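Local coordinates for protein acetone carboxylase alpha subunit (Xanthobacter autotrophicus Py2, PDB 5M45) that forms the alpha subunit of a six-chain bacterial carboxylase assembly and contains a hydantoinase B/oxoprolinase family region, at residues 117-120 with 121-124; 125-128 with 129-133. All blocks are in the same frame, centred on the assembly; numbering follows the deposited sequence.

Contact 1 of 2, residues 117-120 with 121-124; sequences AAIK and YMIE. With AE4 (3,6,9,12,15-pentaoxaheptadecan-1-ol), chain P.
The last two turns of helix 111-124, where Ile-119 and Ile-123 meet on the buried flank, show how one alpha-helix can serve a ligand pocket on one side and a hydrophobic interior on another. Four successive i to i+4 backbone hydrogen bonds join 117-120 to 121-124, from Tyr-121 N to Ala-117 O (3.0 Å) through to Glu-124 N to Lys-120 O (2.9 Å). On the apolar side, the CG2 branch of Ile-119 meets CD1 of Ile-123 at 4.0 Å, the two side chains crossing at a slant, while CG1 of Ile-123 lies against Ile-119 O. Met-122 reaches back along the helix: its chain turns at the thioether (chi3 -82°), which brings the methyl CE to 4.0 Å from Ile-119 CA. Trp-169 of strand 165-175 covers both Ile-119 and Met-122, and Phe-139 of strand 138-141 also packs on Met-122, so this flank of the helix is held against the antiparallel sheet.

The polar groups leave the helix in other directions. Tyr-121, with its ring carried anti to the backbone N (chi1 -174°), hydrogen-bonds through OH to His-218 and Arg-222 of the second subunit, another copy of this protein, whereas Glu-124 OE2 forms a salt bridge with Lys-25 of helix 24-38. Lys-120 is stretched out beyond CG toward the bound 3,6,9,12,15-pentaoxaheptadecan-1-ol, whose pocket also includes Ala-117, and its ammonium is shared with Asp-100 in a salt bridge that would offset its charge and is consistent with NZ being kept in place beside the ligand. Lys-120 NZ donates a 2.9 Å hydrogen bond to the ligand's terminal oxygen O19, with the ether oxygen O16 also 2.9 Å from NZ.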
ATOM      1  N   ALA A 117       2.291  10.802  20.025  1.00 11.36           N
ATOM      2  CA  ALA A 117       3.232   9.705  19.860  1.00 11.29           C
ATOM      3  C   ALA A 117       3.903   9.715  18.468  1.00 11.22           C
ATOM      4  O   ALA A 117       5.053   9.333  18.352  1.00 11.27           O
ATOM      5  CB  ALA A 117       2.559   8.367  20.152  1.00 11.29           C
ATOM      6  N   ALA A 118       3.199  10.158  17.435  1.00 11.17           N
ATOM      7  CA  ALA A 118       3.802  10.325  16.106  1.00 11.33           C
ATOM      8  C   ALA A 118       4.858  11.452  16.107  1.00 11.59           C
ATOM      9  O   ALA A 118       5.940  11.288  15.525  1.00 11.70           O
ATOM     10  CB  ALA A 118       2.759  10.582  15.032  1.00 11.17           C
ATOM     11  N   ILE A 119       4.542  12.571  16.748  1.00 11.86           N
ATOM     12  CA  ILE A 119       5.521  13.651  16.919  1.00 12.16           C
ATOM     13  C   ILE A 119       6.772  13.116  17.682  1.00 12.26           C
ATOM     14  O   ILE A 119       7.907  13.364  17.268  1.00 12.25           O
ATOM     15  CB  ILE A 119       4.904  14.856  17.660  1.00 12.43           C
ATOM     16  CG1 ILE A 119       3.887  15.577  16.778  1.00 12.54           C
ATOM     17  CG2 ILE A 119       5.985  15.857  18.083  1.00 12.73           C
ATOM     18  CD1 ILE A 119       2.872  16.434  17.525  1.00 12.56           C
ATOM     19  N   LYS A 120       6.548  12.346  18.751  1.00 12.05           N
ATOM     20  CA  LYS A 120       7.669  11.813  19.524  1.00 12.21           C
ATOM     21  C   LYS A 120       8.533  10.810  18.708  1.00 12.27           C
ATOM     22  O   LYS A 120       9.759  10.751  18.890  1.00 12.23           O
ATOM     23  CB  LYS A 120       7.180  11.211  20.853  1.00 12.15           C
ATOM     24  CG  LYS A 120       6.624  12.261  21.807  1.00 12.18           C
ATOM     25  CD  LYS A 120       5.742  11.685  22.918  1.00 12.29           C
ATOM     26  CE  LYS A 120       4.961  12.786  23.610  1.00 12.31           C
ATOM     27  NZ  LYS A 120       4.120  12.301  24.718  1.00 12.42           N
ATOM     28  N   TYR A 121       7.910  10.039  17.808  1.00 12.27           N
ATOM     29  CA  TYR A 121       8.661   9.191  16.881  1.00 12.44           C
ATOM     30  C   TYR A 121       9.619  10.039  15.987  1.00 12.62           C
ATOM     31  O   TYR A 121      10.784   9.669  15.771  1.00 12.54           O
ATOM     32  CB  TYR A 121       7.721   8.333  16.012  1.00 12.38           C
ATOM     33  CG  TYR A 121       8.435   7.321  15.128  1.00 12.53           C
ATOM     34  CD1 TYR A 121       8.785   6.064  15.624  1.00 12.74           C
ATOM     35  CD2 TYR A 121       8.787   7.618  13.817  1.00 12.59           C
ATOM     36  CE1 TYR A 121       9.436   5.128  14.826  1.00 12.83           C
ATOM     37  CE2 TYR A 121       9.436   6.679  12.998  1.00 12.79           C
ATOM     38  CZ  TYR A 121       9.765   5.444  13.504  1.00 12.78           C
ATOM     39  OH  TYR A 121      10.416   4.521  12.746  1.00 12.99           O
ATOM     40  N   MET A 122       9.115  11.139  15.448  1.00 12.73           N
ATOM     41  CA  MET A 122       9.957  12.089  14.683  1.00 13.01           C
ATOM     42  C   MET A 122      11.102  12.649  15.513  1.00 13.25           C
ATOM     43  O   MET A 122      12.251  12.748  15.040  1.00 13.09           O
ATOM     44  CB  MET A 122       9.113  13.232  14.052  1.00 13.14           C
ATOM     45  CG  MET A 122       8.088  12.756  13.001  1.00 13.19           C
ATOM     46  SD  MET A 122       7.323  14.059  12.007  1.00 13.63           S
ATOM     47  CE  MET A 122       6.027  14.654  13.062  1.00 13.54           C
ATOM     48  N   ILE A 123      10.812  12.996  16.749  1.00 13.50           N
ATOM     49  CA  ILE A 123      11.832  13.504  17.686  1.00 13.98           C
ATOM     50  C   ILE A 123      12.932  12.449  17.885  1.00 14.51           C
ATOM     51  O   ILE A 123      14.116  12.714  17.681  1.00 14.97           O
ATOM     52  CB  ILE A 123      11.189  13.910  19.036  1.00 13.82           C
ATOM     53  CG1 ILE A 123      10.265  15.109  18.819  1.00 13.81           C
ATOM     54  CG2 ILE A 123      12.278  14.239  20.066  1.00 13.98           C
ATOM     55  CD1 ILE A 123       9.509  15.583  20.043  1.00 13.89           C
ATOM     56  N   GLU A 124      12.522  11.239  18.225  1.00 14.82           N
ATOM     57  CA  GLU A 124      13.430  10.162  18.591  1.00 15.23           C
ATOM     58  C   GLU A 124      14.214   9.573  17.418  1.00 14.74           C
ATOM     59  O   GLU A 124      15.261   8.956  17.626  1.00 14.61           O
ATOM     60  CB  GLU A 124      12.598   9.068  19.230  1.00 16.39           C
ATOM     61  CG  GLU A 124      13.330   8.093  20.068  1.00 17.84           C
ATOM     62  CD  GLU A 124      14.008   8.653  21.335  1.00 18.96           C
ATOM     63  OE1 GLU A 124      14.534   7.755  22.025  1.00 21.19           O
ATOM     64  OE2 GLU A 124      14.126   9.872  21.691  1.00 19.68           O
TER
HETATM   65  C2  AE4 P 804       7.997   5.177  35.945  1.00 58.16           C
HETATM   66  C3  AE4 P 804       8.790   5.915  34.867  1.00 58.74           C
HETATM   67  O4  AE4 P 804       8.290   7.250  34.742  1.00 60.68           O
HETATM   68  C5  AE4 P 804       9.180   8.191  34.122  1.00 58.15           C
HETATM   69  C6  AE4 P 804       8.388   9.299  33.418  1.00 55.65           C
HETATM   70  O7  AE4 P 804       8.462   9.206  31.986  1.00 52.61           O
HETATM   71  C8  AE4 P 804       7.707   8.103  31.460  1.00 48.18           C
HETATM   72  C9  AE4 P 804       7.909   8.031  29.957  1.00 45.03           C
HETATM   73  C11 AE4 P 804       5.711   7.956  28.974  1.00 34.14           C
HETATM   74  O10 AE4 P 804       6.851   8.742  29.311  1.00 41.13           O
HETATM   75  C12 AE4 P 804       4.456   8.709  29.380  1.00 31.27           C
HETATM   76  O13 AE4 P 804       4.054   9.610  28.347  1.00 27.29           O
HETATM   77  C14 AE4 P 804       2.660   9.883  28.392  1.00 25.74           C
HETATM   78  C15 AE4 P 804       2.316  10.995  27.407  1.00 24.08           C
HETATM   79  O16 AE4 P 804       2.393  10.464  26.085  1.00 22.39           O
HETATM   80  C17 AE4 P 804       1.140  10.085  25.527  1.00 20.35           C
HETATM   81  C18 AE4 P 804       1.379   9.723  24.066  1.00 19.83           C
HETATM   82  O19 AE4 P 804       1.969  10.848  23.375  1.00 18.62           O

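Contact 2 of 2, residues 125-128 with 129-133; sequences NNWE and ANPGV
The indole of Trp-127 carries Pro-131 over one face: Pro-131 CD lies 3.8 Å from the centroid of the five-membered ring, only 14° off its normal, in a CH-pi contact closest to the CD1 side. His-218 of the second subunit makes an edge-to-face pairing with the same indole, and Trp-127 NE1 donates to Cys-203 O. The first torsion of Trp-127, chi1 -105°, lies off the staggered values, consistent with a ring held by these three partners together.

Next to the ring the backbone turns back on itself. Gly-132 N bonds to Trp-127 O at 2.8 Å, approaching almost straight on to the carbonyl oxygen, and Trp-127 CA points a C-H at Asn-130 O (3.4 Å). The amide of Asn-126 reaches Ala-129: OD1 accepts from Ala-129 N at 3.2 Å, the donor standing well above the carbonyl plane, while Asn-126 O adds weak bonds from Ala-129 N and Asn-130 N. Two waters donate to Glu-128 O; one of them also accepts from Val-133 N and so bridges the two residues.

Outside the loop, the Glu-128 carboxylate accepts from the backbone N atoms of Leu-24 and Ile-17, and Asn-130 pairs with the backbone of Arg-214 and Leu-212 of the second subunit. Residues 126-130 thus make one helix-like turn that ends in a cis-proline bend, followed by a glycine at positive phi: a compact connection between helix 111-124 and strand 138-141, at a subunit interface.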
ATOM      1  N   ASN A 125      13.712   9.724  16.188  1.00 14.05           N
ATOM      2  CA  ASN A 125      14.375   9.179  14.999  1.00 13.77           C
ATOM      3  C   ASN A 125      15.076  10.255  14.115  1.00 13.59           C
ATOM      4  O   ASN A 125      15.480   9.979  12.974  1.00 13.31           O
ATOM      5  CB  ASN A 125      13.382   8.370  14.202  1.00 13.62           C
ATOM      6  CG  ASN A 125      13.037   7.064  14.892  1.00 13.81           C
ATOM      7  OD1 ASN A 125      13.723   6.054  14.682  1.00 14.04           O
ATOM      8  ND2 ASN A 125      12.039   7.085  15.772  1.00 13.49           N
ATOM      9  N   ASN A 126      15.257  11.454  14.662  1.00 13.23           N
ATOM     10  CA  ASN A 126      16.085  12.496  14.051  1.00 13.33           C
ATOM     11  C   ASN A 126      15.552  12.980  12.695  1.00 12.94           C
ATOM     12  O   ASN A 126      16.324  13.248  11.745  1.00 12.96           O
ATOM     13  CB  ASN A 126      17.550  12.070  13.985  1.00 13.81           C
ATOM     14  CG  ASN A 126      18.514  13.260  13.860  1.00 14.17           C
ATOM     15  OD1 ASN A 126      18.131  14.406  13.984  1.00 14.28           O
ATOM     16  ND2 ASN A 126      19.784  12.956  13.655  1.00 14.72           N
ATOM     17  N   TRP A 127      14.237  13.152  12.638  1.00 12.33           N
ATOM     18  CA  TRP A 127      13.600  13.895  11.566  1.00 12.25           C
ATOM     19  C   TRP A 127      14.187  15.313  11.431  1.00 12.46           C
ATOM     20  O   TRP A 127      14.173  15.882  10.334  1.00 12.50           O
ATOM     21  CB  TRP A 127      12.090  14.003  11.790  1.00 11.90           C
ATOM     22  CG  TRP A 127      11.203  13.131  10.936  1.00 11.60           C
ATOM     23  CD1 TRP A 127      10.156  13.574  10.177  1.00 11.48           C
ATOM     24  CD2 TRP A 127      11.225  11.708  10.786  1.00 11.49           C
ATOM     25  NE1 TRP A 127       9.547  12.530   9.538  1.00 11.33           N
ATOM     26  CE2 TRP A 127      10.152  11.362   9.904  1.00 11.34           C
ATOM     27  CE3 TRP A 127      12.031  10.692  11.277  1.00 11.58           C
ATOM     28  CZ2 TRP A 127       9.881  10.048   9.516  1.00 11.24           C
ATOM     29  CZ3 TRP A 127      11.751   9.358  10.900  1.00 11.45           C
ATOM     30  CH2 TRP A 127      10.680   9.066  10.012  1.00 11.39           C
ATOM     31  N   GLU A 128      14.679  15.885  12.545  1.00 12.59           N
ATOM     32  CA  GLU A 128      15.300  17.224  12.500  1.00 12.82           C
ATOM     33  C   GLU A 128      16.478  17.292  11.511  1.00 13.07           C
ATOM     34  O   GLU A 128      16.591  18.287  10.785  1.00 13.23           O
ATOM     35  CB  GLU A 128      15.750  17.656  13.924  1.00 12.91           C
ATOM     36  CG  GLU A 128      16.414  19.019  14.031  1.00 13.08           C
ATOM     37  CD  GLU A 128      16.542  19.513  15.480  1.00 13.22           C
ATOM     38  OE1 GLU A 128      15.965  18.830  16.393  1.00 12.97           O
ATOM     39  OE2 GLU A 128      17.222  20.568  15.702  1.00 13.30           O
ATOM     40  N   ALA A 129      17.319  16.268  11.455  1.00 13.24           N
ATOM     41  CA  ALA A 129      18.452  16.260  10.526  1.00 13.58           C
ATOM     42  C   ALA A 129      18.049  15.800   9.109  1.00 13.77           C
ATOM     43  O   ALA A 129      18.664  16.251   8.164  1.00 13.94           O
ATOM     44  CB  ALA A 129      19.595  15.394  11.054  1.00 13.82           C
ATOM     45  N   ASN A 130      17.065  14.900   8.975  1.00 13.62           N
ATOM     46  CA  ASN A 130      16.569  14.434   7.664  1.00 13.84           C
ATOM     47  C   ASN A 130      15.177  13.793   7.899  1.00 13.73           C
ATOM     48  O   ASN A 130      15.092  12.842   8.708  1.00 13.91           O
ATOM     49  CB  ASN A 130      17.564  13.431   7.088  1.00 14.00           C
ATOM     50  CG  ASN A 130      17.106  12.768   5.789  1.00 13.86           C
ATOM     51  OD1 ASN A 130      15.970  12.805   5.402  1.00 13.38           O
ATOM     52  ND2 ASN A 130      18.038  12.135   5.114  1.00 14.14           N
ATOM     53  N   PRO A 131      14.100  14.271   7.250  1.00 13.60           N
ATOM     54  CA  PRO A 131      14.111  15.232   6.113  1.00 13.82           C
ATOM     55  C   PRO A 131      14.106  16.706   6.473  1.00 14.00           C
ATOM     56  O   PRO A 131      13.959  17.542   5.564  1.00 13.92           O
ATOM     57  CB  PRO A 131      12.806  14.898   5.387  1.00 13.64           C
ATOM     58  CG  PRO A 131      11.889  14.494   6.539  1.00 13.37           C
ATOM     59  CD  PRO A 131      12.758  13.735   7.494  1.00 13.54           C
ATOM     60  N   GLY A 132      14.289  17.030   7.760  1.00 14.13           N
ATOM     61  CA  GLY A 132      14.197  18.401   8.267  1.00 14.49           C
ATOM     62  C   GLY A 132      12.794  18.770   8.704  1.00 14.35           C
ATOM     63  O   GLY A 132      11.807  18.256   8.143  1.00 14.49           O
ATOM     64  N   VAL A 133      12.690  19.669   9.695  1.00 14.52           N
ATOM     65  CA  VAL A 133      11.398  20.186  10.172  1.00 14.55           C
ATOM     66  C   VAL A 133      11.446  21.694  10.028  1.00 15.05           C
ATOM     67  O   VAL A 133      12.144  22.383  10.802  1.00 15.34           O
ATOM     68  CB  VAL A 133      11.120  19.791  11.650  1.00 14.30           C
ATOM     69  CG1 VAL A 133       9.811  20.406  12.165  1.00 14.04           C
ATOM     70  CG2 VAL A 133      11.108  18.272  11.803  1.00 14.19           C
TER
HETATM   71  O   HOH W   1      15.037  20.586  11.078  1.00 17.67           O
HETATM   72  O   HOH W   2      18.486  19.424   8.687  1.00 39.51           O

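Contact 1 and contact 2 follow one another along the chain, their centres 11 Å apart, both inside the hydantoinase B/oxoprolinase region. Contact 1 closes helix 111-124; contact 2 is the loop that leads from it toward strand 138-141 of the antiparallel sheet. The handover is marked by Asn-126 at positive phi and by a probable hydrogen bond from Trp-127 N to Met-122 O (3.1 Å). Packing of the Tyr-121 ring on that of Trp-127 also joins them. Both side chains meet His-218 of the second subunit, Tyr-121 through its hydroxyl and Trp-127 through its ring, so the helix end and its loop form one continuous interface element.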